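Local atomic coordinates of isomerase/lactonizing enzyme (PDB entry 1RVK), a protein that is of unknown function but, as a magnesium-binding member of the enolase superfamily, probably abstracts a proton alpha to a carboxylate in an isomerisation or lactonisation. Residues A[151-156]-A[168-173]; A[156-161]-A[194-199]; A[181-186]-A[209-214]. All blocks are in the same frame, centred on the assembly; numbering follows the deposited sequence.

Overall arrangement
All three contacts lie on one flank of the barrel domain, where helix 150-163, strand 167-171, helix 183-197 and the loop leading into helix 213-224 follow one another along the chain. Contacts 1 and 2 share Phe-156 and helix 150-163, and their centres are about 9 Å apart; contact 1 joins this helix to strand 167-171, which follows it, and contact 2 sets it against the end of helix 183-197. Contact 3 takes up the start of that second helix, its centre about 16 Å from that of contact 1 and about 23 Å from that of contact 2. The magnesium ion, bound by Asp-206, Glu-232 and Glu-258, is about 4 Å from the side chain of His-171 in contact 1 and about 13 Å from that of Tyr-211 in contact 3.

Contact 1: A[151-156]-A[168-173]; sequences EDYGRF and IKLHTW
The hydroxyl of Tyr-153 donates a hydrogen bond to the carbonyl of His-171, OH to O 2.7 Å, arriving in the carbonyl plane at a C=O...O angle of 148°. The phenol thus reaches from the helix to the point where strand 167-171 gives way to the following loop, and satisfies a main-chain oxygen in a buried setting. Its CG lies anti to the carbonyl carbon (chi1 -86°), which sends the ring outward from the helix with its two long edges between different neighbours. On one edge CD2 of Tyr-153 presses on CD2 of Leu-170 at 3.3 Å, a tight approach. On the other, CE1 of Tyr-153 stands over one face of the Trp-173 indole, toward its rim and 3.5 Å from CZ2 of Trp-173, in a T-shaped stack with the planes at 74°. Held at both edges and at the hydroxyl, the phenol has little freedom to turn.

The imidazole of His-171 leads away from the helix, toward the magnesium ion, and its ND1 is hydrogen-bonded to Ile-137 O of strand 130-137. Helix 150-163 is here the connection of a beta-alpha-beta crossover of the TIM barrel, packed outside parallel strands 130-137 and 167-171, while Val-193 of the next helix, 183-197, touches both Tyr-153 and Leu-170.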
loop_
_atom_site.group_PDB
_atom_site.type_symbol
_atom_site.label_atom_id
_atom_site.label_comp_id
_atom_site.label_asym_id
_atom_site.label_seq_id
_atom_site.Cartn_x
_atom_site.Cartn_y
_atom_site.Cartn_z
ATOM N N GLU A 151 -6.903 -19.142 16.680
ATOM C CA GLU A 151 -8.300 -19.403 16.362
ATOM C C GLU A 151 -9.024 -18.150 15.861
ATOM O O GLU A 151 -9.875 -18.236 14.977
ATOM C CB GLU A 151 -9.019 -19.972 17.590
ATOM C CG GLU A 151 -8.592 -21.396 17.953
ATOM C CD GLU A 151 -7.194 -21.487 18.567
ATOM O OE1 GLU A 151 -6.649 -22.612 18.612
ATOM O OE2 GLU A 151 -6.646 -20.456 19.015
ATOM N N ASP A 152 -8.689 -16.989 16.419
ATOM C CA ASP A 152 -9.323 -15.740 15.993
ATOM C C ASP A 152 -9.044 -15.457 14.518
ATOM O O ASP A 152 -9.886 -14.903 13.817
ATOM C CB ASP A 152 -8.823 -14.552 16.824
ATOM C CG ASP A 152 -9.353 -14.561 18.244
ATOM O OD1 ASP A 152 -10.429 -15.148 18.478
ATOM O OD2 ASP A 152 -8.701 -13.962 19.124
ATOM N N TYR A 153 -7.855 -15.820 14.051
ATOM C CA TYR A 153 -7.523 -15.594 12.651
ATOM C C TYR A 153 -8.339 -16.535 11.780
ATOM O O TYR A 153 -8.815 -16.152 10.711
ATOM C CB TYR A 153 -6.032 -15.823 12.394
ATOM C CG TYR A 153 -5.174 -14.611 12.669
ATOM C CD1 TYR A 153 -4.702 -14.338 13.951
ATOM C CD2 TYR A 153 -4.835 -13.732 11.637
ATOM C CE1 TYR A 153 -3.902 -13.216 14.200
ATOM C CE2 TYR A 153 -4.042 -12.612 11.874
ATOM C CZ TYR A 153 -3.578 -12.361 13.156
ATOM O OH TYR A 153 -2.781 -11.262 13.385
ATOM N N GLY A 154 -8.493 -17.769 12.246
ATOM C CA GLY A 154 -9.260 -18.744 11.496
ATOM C C GLY A 154 -10.704 -18.309 11.337
ATOM O O GLY A 154 -11.286 -18.441 10.264
ATOM N N ARG A 155 -11.284 -17.788 12.411
ATOM C CA ARG A 155 -12.671 -17.343 12.388
ATOM C C ARG A 155 -12.853 -16.136 11.477
ATOM O O ARG A 155 -13.834 -16.045 10.739
ATOM C CB ARG A 155 -13.137 -17.002 13.806
ATOM C CG ARG A 155 -13.242 -18.211 14.728
ATOM C CD ARG A 155 -14.387 -19.130 14.316
ATOM N NE ARG A 155 -14.470 -20.316 15.165
ATOM C CZ ARG A 155 -15.502 -21.157 15.187
ATOM N NH1 ARG A 155 -16.556 -20.949 14.405
ATOM N NH2 ARG A 155 -15.481 -22.211 15.993
ATOM N N PHE A 156 -11.911 -15.201 11.520
ATOM C CA PHE A 156 -12.034 -14.029 10.669
ATOM C C PHE A 156 -11.894 -14.445 9.206
ATOM O O PHE A 156 -12.589 -13.922 8.334
ATOM C CB PHE A 156 -10.976 -12.985 11.039
ATOM C CG PHE A 156 -11.163 -11.668 10.342
ATOM C CD1 PHE A 156 -12.435 -11.112 10.204
ATOM C CD2 PHE A 156 -10.066 -10.963 9.854
ATOM C CE1 PHE A 156 -12.613 -9.871 9.590
ATOM C CE2 PHE A 156 -10.231 -9.725 9.242
ATOM C CZ PHE A 156 -11.508 -9.174 9.108
ATOM N N ILE A 168 -6.324 -14.437 0.974
ATOM C CA ILE A 168 -6.261 -13.841 2.307
ATOM C C ILE A 168 -4.817 -13.766 2.775
ATOM O O ILE A 168 -4.088 -14.752 2.676
ATOM C CB ILE A 168 -7.039 -14.699 3.333
ATOM C CG1 ILE A 168 -8.514 -14.764 2.940
ATOM C CG2 ILE A 168 -6.889 -14.108 4.739
ATOM C CD1 ILE A 168 -9.316 -15.762 3.756
ATOM N N LYS A 169 -4.403 -12.607 3.283
ATOM C CA LYS A 169 -3.040 -12.471 3.787
ATOM C C LYS A 169 -3.057 -12.138 5.270
ATOM O O LYS A 169 -3.755 -11.223 5.706
ATOM C CB LYS A 169 -2.264 -11.378 3.045
ATOM C CG LYS A 169 -0.781 -11.354 3.440
ATOM C CD LYS A 169 0.050 -10.406 2.581
ATOM C CE LYS A 169 -0.129 -8.951 2.995
ATOM N NZ LYS A 169 0.607 -8.031 2.074
ATOM N N LEU A 170 -2.289 -12.886 6.049
ATOM C CA LEU A 170 -2.227 -12.622 7.477
ATOM C C LEU A 170 -1.020 -11.774 7.823
ATOM O O LEU A 170 0.059 -11.972 7.266
ATOM C CB LEU A 170 -2.097 -13.918 8.281
ATOM C CG LEU A 170 -3.095 -15.071 8.222
ATOM C CD1 LEU A 170 -2.714 -16.069 9.308
ATOM C CD2 LEU A 170 -4.511 -14.574 8.450
ATOM N N HIS A 171 -1.217 -10.809 8.715
ATOM C CA HIS A 171 -0.114 -10.017 9.250
ATOM C C HIS A 171 -0.200 -10.576 10.666
ATOM O O HIS A 171 -1.246 -10.454 11.306
ATOM C CB HIS A 171 -0.411 -8.508 9.279
ATOM C CG HIS A 171 -0.239 -7.825 7.957
ATOM N ND1 HIS A 171 -1.238 -7.768 7.011
ATOM C CD2 HIS A 171 0.818 -7.160 7.427
ATOM C CE1 HIS A 171 -0.808 -7.098 5.955
ATOM N NE2 HIS A 171 0.437 -6.718 6.182
ATOM N N THR A 172 0.860 -11.214 11.151
ATOM C CA THR A 172 0.804 -11.793 12.485
ATOM C C THR A 172 1.248 -10.863 13.614
ATOM O O THR A 172 1.373 -9.656 13.411
ATOM C CB THR A 172 1.568 -13.137 12.520
ATOM O OG1 THR A 172 2.786 -13.027 11.770
ATOM C CG2 THR A 172 0.708 -14.234 11.900
ATOM N N TRP A 173 1.470 -11.418 14.801
ATOM C CA TRP A 173 1.838 -10.619 15.975
ATOM C C TRP A 173 3.228 -9.994 15.976
ATOM O O TRP A 173 4.225 -10.652 15.672
ATOM C CB TRP A 173 1.668 -11.460 17.238
ATOM C CG TRP A 173 0.269 -11.951 17.441
ATOM C CD1 TRP A 173 -0.753 -11.293 18.071
ATOM C CD2 TRP A 173 -0.266 -13.206 17.010
ATOM N NE1 TRP A 173 -1.891 -12.066 18.059
ATOM C CE2 TRP A 173 -1.621 -13.244 17.413
ATOM C CE3 TRP A 173 0.267 -14.305 16.321
ATOM C CZ2 TRP A 173 -2.452 -14.338 17.150
ATOM C CZ3 TRP A 173 -0.561 -15.397 16.059
ATOM C CH2 TRP A 173 -1.907 -15.402 16.474
#

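Contact 2: A[156-161]-A[194-199]; sequences FAETLV and REAVGP
Two helices from the outer layer of the barrel domain meet here, helix 150-163 through Ala-157, Glu-158 and Val-161, and helix 183-197 through its last residues, Ala-196 and Val-197. The backbones come closest at Glu-158 and Val-197, whose CA atoms are 6.2 Å apart, a close approach consistent with the small side chains of Ala-157 and Ala-196 in the interface. Val-197 is the centre of the contact. Its CG1, anti to the carbonyl carbon (chi1 -56°), reaches two residues one helical turn apart, touching Val-161 CG2 at 3.6 Å and Ala-157 CB at 3.8 Å. In Val-161 it is CG1 that stands anti to the backbone N (chi1 170°), which puts CG2 anti to the carbonyl carbon and on Val-197.

In the beta/alpha barrel these are successive helices, following strands 130-137 and 167-171. On the barrel side, Val-197 also rests on Leu-203 of strand 202-206, and Val-161 on Ile-201 just before it. Toward the solvent the contact ends in an aliphatic touch, where CG of Glu-158 lies 3.8 Å from CB of Ala-196; the exposed glutamate chain continues extended past CG, bringing OE2 to 4.0 Å from the same Ala-196 CB.

Beyond Val-197 the chain leaves the helix at Gly-198, which has a positive phi of 90°. Arg-194 secures this exit: its NH1 donates to Gly-198 O at 2.7 Å, using a lone pair of that oxygen in its carbonyl plane, and the oxygen lies close to the guanidinium plane. NH1 also bonds Ile-201 O, while NE bonds Leu-226 O.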
loop_
_atom_site.group_PDB
_atom_site.type_symbol
_atom_site.label_atom_id
_atom_site.label_comp_id
_atom_site.label_asym_id
_atom_site.label_seq_id
_atom_site.Cartn_x
_atom_site.Cartn_y
_atom_site.Cartn_z
ATOM N N PHE A 156 -11.911 -15.201 11.520
ATOM C CA PHE A 156 -12.034 -14.029 10.669
ATOM C C PHE A 156 -11.894 -14.445 9.206
ATOM O O PHE A 156 -12.589 -13.922 8.334
ATOM C CB PHE A 156 -10.976 -12.985 11.039
ATOM C CG PHE A 156 -11.163 -11.668 10.342
ATOM C CD1 PHE A 156 -12.435 -11.112 10.204
ATOM C CD2 PHE A 156 -10.066 -10.963 9.854
ATOM C CE1 PHE A 156 -12.613 -9.871 9.590
ATOM C CE2 PHE A 156 -10.231 -9.725 9.242
ATOM C CZ PHE A 156 -11.508 -9.174 9.108
ATOM N N ALA A 157 -11.005 -15.400 8.942
ATOM C CA ALA A 157 -10.790 -15.886 7.581
ATOM C C ALA A 157 -12.083 -16.448 6.990
ATOM O O ALA A 157 -12.375 -16.243 5.814
ATOM C CB ALA A 157 -9.698 -16.955 7.571
ATOM N N GLU A 158 -12.857 -17.160 7.802
ATOM C CA GLU A 158 -14.118 -17.716 7.318
ATOM C C GLU A 158 -15.043 -16.584 6.883
ATOM O O GLU A 158 -15.721 -16.676 5.862
ATOM C CB GLU A 158 -14.795 -18.544 8.411
ATOM C CG GLU A 158 -14.061 -19.824 8.755
ATOM C CD GLU A 158 -14.827 -20.680 9.743
ATOM O OE1 GLU A 158 -15.964 -21.092 9.421
ATOM O OE2 GLU A 158 -14.294 -20.939 10.840
ATOM N N THR A 159 -15.060 -15.511 7.666
ATOM C CA THR A 159 -15.894 -14.356 7.365
ATOM C C THR A 159 -15.476 -13.695 6.050
ATOM O O THR A 159 -16.321 -13.270 5.264
ATOM C CB THR A 159 -15.819 -13.324 8.510
ATOM O OG1 THR A 159 -16.384 -13.895 9.700
ATOM C CG2 THR A 159 -16.578 -12.058 8.150
ATOM N N LEU A 160 -14.171 -13.618 5.807
ATOM C CA LEU A 160 -13.673 -13.004 4.578
ATOM C C LEU A 160 -13.997 -13.846 3.343
ATOM O O LEU A 160 -14.264 -13.305 2.270
ATOM C CB LEU A 160 -12.162 -12.772 4.681
ATOM C CG LEU A 160 -11.720 -11.813 5.791
ATOM C CD1 LEU A 160 -10.198 -11.734 5.804
ATOM C CD2 LEU A 160 -12.335 -10.423 5.580
ATOM N N VAL A 161 -13.973 -15.168 3.486
ATOM C CA VAL A 161 -14.290 -16.043 2.363
ATOM C C VAL A 161 -15.762 -15.847 2.014
ATOM O O VAL A 161 -16.133 -15.790 0.843
ATOM C CB VAL A 161 -14.018 -17.527 2.709
ATOM C CG1 VAL A 161 -14.581 -18.435 1.625
ATOM C CG2 VAL A 161 -12.514 -17.756 2.841
ATOM N N ARG A 194 -5.691 -22.058 7.312
ATOM C CA ARG A 194 -5.735 -23.069 6.262
ATOM C C ARG A 194 -6.818 -24.096 6.580
ATOM O O ARG A 194 -7.572 -24.510 5.701
ATOM C CB ARG A 194 -4.378 -23.772 6.127
ATOM C CG ARG A 194 -4.405 -24.990 5.205
ATOM C CD ARG A 194 -4.895 -24.624 3.808
ATOM N NE ARG A 194 -3.859 -23.968 3.019
ATOM C CZ ARG A 194 -4.090 -23.198 1.961
ATOM N NH1 ARG A 194 -5.333 -22.972 1.551
ATOM N NH2 ARG A 194 -3.070 -22.656 1.309
ATOM N N GLU A 195 -6.895 -24.500 7.842
ATOM C CA GLU A 195 -7.889 -25.479 8.262
ATOM C C GLU A 195 -9.307 -24.953 8.066
ATOM O O GLU A 195 -10.209 -25.695 7.680
ATOM C CB GLU A 195 -7.678 -25.839 9.735
ATOM C CG GLU A 195 -8.673 -26.855 10.276
ATOM C CD GLU A 195 -8.480 -28.237 9.682
ATOM O OE1 GLU A 195 -8.513 -28.369 8.441
ATOM O OE2 GLU A 195 -8.295 -29.197 10.460
ATOM N N ALA A 196 -9.496 -23.662 8.321
ATOM C CA ALA A 196 -10.809 -23.038 8.203
ATOM C C ALA A 196 -11.305 -22.760 6.784
ATOM O O ALA A 196 -12.501 -22.863 6.515
ATOM C CB ALA A 196 -10.835 -21.745 9.011
ATOM N N VAL A 197 -10.400 -22.415 5.875
ATOM C CA VAL A 197 -10.807 -22.085 4.515
ATOM C C VAL A 197 -10.634 -23.180 3.469
ATOM O O VAL A 197 -11.202 -23.092 2.379
ATOM C CB VAL A 197 -10.071 -20.820 4.018
ATOM C CG1 VAL A 197 -10.314 -19.673 4.984
ATOM C CG2 VAL A 197 -8.583 -21.098 3.878
ATOM N N GLY A 198 -9.854 -24.205 3.789
ATOM C CA GLY A 198 -9.642 -25.276 2.835
ATOM C C GLY A 198 -8.441 -25.011 1.946
ATOM O O GLY A 198 -7.792 -23.975 2.075
ATOM N N PRO A 199 -8.130 -25.927 1.017
ATOM C CA PRO A 199 -6.994 -25.803 0.099
ATOM C C PRO A 199 -7.189 -24.944 -1.153
ATOM O O PRO A 199 -6.225 -24.680 -1.872
ATOM C CB PRO A 199 -6.709 -27.254 -0.262
ATOM C CG PRO A 199 -8.089 -27.810 -0.368
ATOM C CD PRO A 199 -8.774 -27.245 0.867
#

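Contact 3: A[181-186]-A[209-214]; sequences PDVKMD and HWYSRT
Tyr-211 inserts its phenol end first toward the start of helix 183-197, and nearly all of the close packing gathers around that end. The hydroxyl donates to the buried Asp-186, OH to OD1 2.7 Å, with the oxygen met from above the carboxylate plane, 49° out of it. The two side chains point at each other, carboxylate and ring planes 67° apart, and OD1 lies near the plane of the ring at its edge. The bond would be expected to favour the ionised form of the carboxylate.

Beside it, the hydroxyl and the CE2 side of the phenol are packed against two aliphatic groups. Val-183 CG2, anti to the carbonyl carbon, meets Tyr-211 CE2 at 3.6 Å and CZ at 3.7 Å. Pro-181, which follows a cis peptide bond, runs antiparallel to the tyrosine side chain, with its CB 3.5 Å from Tyr-211 OH and its CG 3.8 Å from Tyr-211 CE2.

The solvent side is looser. Exposed Ser-212, at the N-cap of helix 213-224, hydrogen-bonds through OG to Thr-214 OG1 and Asp-215 N and does not reach segment 181-186. Asp-182 is the N-cap of helix 183-197, and its CB points away from the tyrosine segment; OD1 of Asp-182 accepts from the backbone N of Met-185 (modelled as selenomethionine) at 3.1 Å, and more weakly from Lys-184 N.

Phe-208, in the loop after strand 202-206, meets the Tyr-211 ring edge-to-face, and Asp-186 touches Thr-172 and Trp-173 beyond strand 167-171. Leu-219 of helix 213-224 packs on both Val-183 and Asp-186, joining the two successive barrel helices.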
loop_
_atom_site.group_PDB
_atom_site.type_symbol
_atom_site.label_atom_id
_atom_site.label_comp_id
_atom_site.label_asym_id
_atom_site.label_seq_id
_atom_site.Cartn_x
_atom_site.Cartn_y
_atom_site.Cartn_z
ATOM N N PRO A 181 7.817 -11.204 19.068
ATOM C CA PRO A 181 7.223 -12.148 18.114
ATOM C C PRO A 181 7.467 -13.594 18.530
ATOM O O PRO A 181 8.343 -13.874 19.348
ATOM C CB PRO A 181 7.934 -11.802 16.817
ATOM C CG PRO A 181 9.335 -11.546 17.304
ATOM C CD PRO A 181 9.123 -10.723 18.577
ATOM N N ASP A 182 6.696 -14.512 17.958
ATOM C CA ASP A 182 6.841 -15.932 18.268
ATOM C C ASP A 182 6.526 -16.744 17.011
ATOM O O ASP A 182 5.374 -16.802 16.577
ATOM C CB ASP A 182 5.885 -16.319 19.403
ATOM C CG ASP A 182 6.131 -17.720 19.925
ATOM O OD1 ASP A 182 6.125 -18.672 19.119
ATOM O OD2 ASP A 182 6.323 -17.871 21.148
ATOM N N VAL A 183 7.552 -17.356 16.424
ATOM C CA VAL A 183 7.379 -18.144 15.208
ATOM C C VAL A 183 6.326 -19.235 15.357
ATOM O O VAL A 183 5.535 -19.465 14.447
ATOM C CB VAL A 183 8.707 -18.800 14.763
ATOM C CG1 VAL A 183 8.460 -19.757 13.601
ATOM C CG2 VAL A 183 9.696 -17.720 14.348
ATOM N N LYS A 184 6.315 -19.906 16.502
ATOM C CA LYS A 184 5.339 -20.965 16.716
ATOM C C LYS A 184 3.908 -20.440 16.684
ATOM O O LYS A 184 3.026 -21.092 16.134
ATOM C CB LYS A 184 5.610 -21.686 18.038
ATOM C CG LYS A 184 6.855 -22.553 17.990
ATOM C CD LYS A 184 7.070 -23.298 19.294
ATOM C CE LYS A 184 8.274 -24.226 19.196
ATOM N NZ LYS A 184 9.523 -23.482 18.869
HETATM N N MSE A 185 3.679 -19.268 17.271
HETATM C CA MSE A 185 2.341 -18.681 17.279
HETATM C C MSE A 185 1.935 -18.300 15.862
HETATM O O MSE A 185 0.804 -18.548 15.445
HETATM C CB MSE A 185 2.294 -17.440 18.177
HETATM C CG MSE A 185 2.262 -17.741 19.666
HETATM SE SE MSE A 185 0.649 -18.687 20.189
HETATM C CE MSE A 185 -0.562 -17.197 20.259
ATOM N N ASP A 186 2.860 -17.694 15.123
ATOM C CA ASP A 186 2.588 -17.297 13.746
ATOM C C ASP A 186 2.162 -18.510 12.922
ATOM O O ASP A 186 1.205 -18.443 12.147
ATOM C CB ASP A 186 3.840 -16.669 13.121
ATOM C CG ASP A 186 4.192 -15.328 13.735
ATOM O OD1 ASP A 186 5.249 -14.763 13.365
ATOM O OD2 ASP A 186 3.418 -14.830 14.580
ATOM N N HIS A 209 8.566 -8.197 10.633
ATOM C CA HIS A 209 9.534 -7.755 9.624
ATOM C C HIS A 209 11.023 -7.788 9.955
ATOM O O HIS A 209 11.833 -7.343 9.137
ATOM C CB HIS A 209 9.201 -6.327 9.185
ATOM C CG HIS A 209 7.740 -6.067 8.999
ATOM N ND1 HIS A 209 6.977 -6.726 8.060
ATOM C CD2 HIS A 209 6.909 -5.188 9.609
ATOM C CE1 HIS A 209 5.739 -6.262 8.098
ATOM N NE2 HIS A 209 5.672 -5.328 9.029
ATOM N N TRP A 210 11.399 -8.303 11.120
ATOM C CA TRP A 210 12.809 -8.314 11.494
ATOM C C TRP A 210 13.309 -9.622 12.109
ATOM O O TRP A 210 14.215 -9.607 12.948
ATOM C CB TRP A 210 13.087 -7.169 12.477
ATOM C CG TRP A 210 12.644 -5.809 12.008
ATOM C CD1 TRP A 210 13.397 -4.881 11.348
ATOM C CD2 TRP A 210 11.355 -5.213 12.206
ATOM N NE1 TRP A 210 12.659 -3.738 11.129
ATOM C CE2 TRP A 210 11.402 -3.916 11.646
ATOM C CE3 TRP A 210 10.165 -5.649 12.804
ATOM C CZ2 TRP A 210 10.304 -3.049 11.667
ATOM C CZ3 TRP A 210 9.071 -4.788 12.824
ATOM C CH2 TRP A 210 9.151 -3.502 12.258
ATOM N N TYR A 211 12.727 -10.748 11.708
ATOM C CA TYR A 211 13.171 -12.043 12.232
ATOM C C TYR A 211 14.598 -12.325 11.781
ATOM O O TYR A 211 15.018 -11.892 10.710
ATOM C CB TYR A 211 12.296 -13.183 11.701
ATOM C CG TYR A 211 11.058 -13.499 12.509
ATOM C CD1 TYR A 211 9.812 -13.582 11.889
ATOM C CD2 TYR A 211 11.136 -13.770 13.877
ATOM C CE1 TYR A 211 8.669 -13.928 12.608
ATOM C CE2 TYR A 211 9.997 -14.117 14.608
ATOM C CZ TYR A 211 8.768 -14.195 13.962
ATOM O OH TYR A 211 7.642 -14.550 14.659
ATOM N N SER A 212 15.336 -13.062 12.606
ATOM C CA SER A 212 16.700 -13.452 12.269
ATOM C C SER A 212 16.598 -14.461 11.122
ATOM O O SER A 212 15.512 -14.945 10.816
ATOM C CB SER A 212 17.352 -14.132 13.466
ATOM O OG SER A 212 16.630 -15.305 13.811
ATOM N N ARG A 213 17.723 -14.783 10.491
ATOM C CA ARG A 213 17.703 -15.755 9.407
ATOM C C ARG A 213 17.176 -17.097 9.920
ATOM O O ARG A 213 16.337 -17.720 9.277
ATOM C CB ARG A 213 19.104 -15.963 8.819
ATOM C CG ARG A 213 19.635 -14.807 7.977
ATOM C CD ARG A 213 20.901 -15.229 7.248
ATOM N NE ARG A 213 21.522 -14.142 6.496
ATOM C CZ ARG A 213 22.514 -14.317 5.630
ATOM N NH1 ARG A 213 22.988 -15.535 5.410
ATOM N NH2 ARG A 213 23.041 -13.277 4.993
ATOM N N THR A 214 17.659 -17.532 11.082
ATOM C CA THR A 214 17.228 -18.813 11.640
ATOM C C THR A 214 15.726 -18.871 11.921
ATOM O O THR A 214 15.089 -19.892 11.657
ATOM C CB THR A 214 18.004 -19.172 12.937
ATOM O OG1 THR A 214 17.928 -18.089 13.871
ATOM C CG2 THR A 214 19.465 -19.466 12.614
#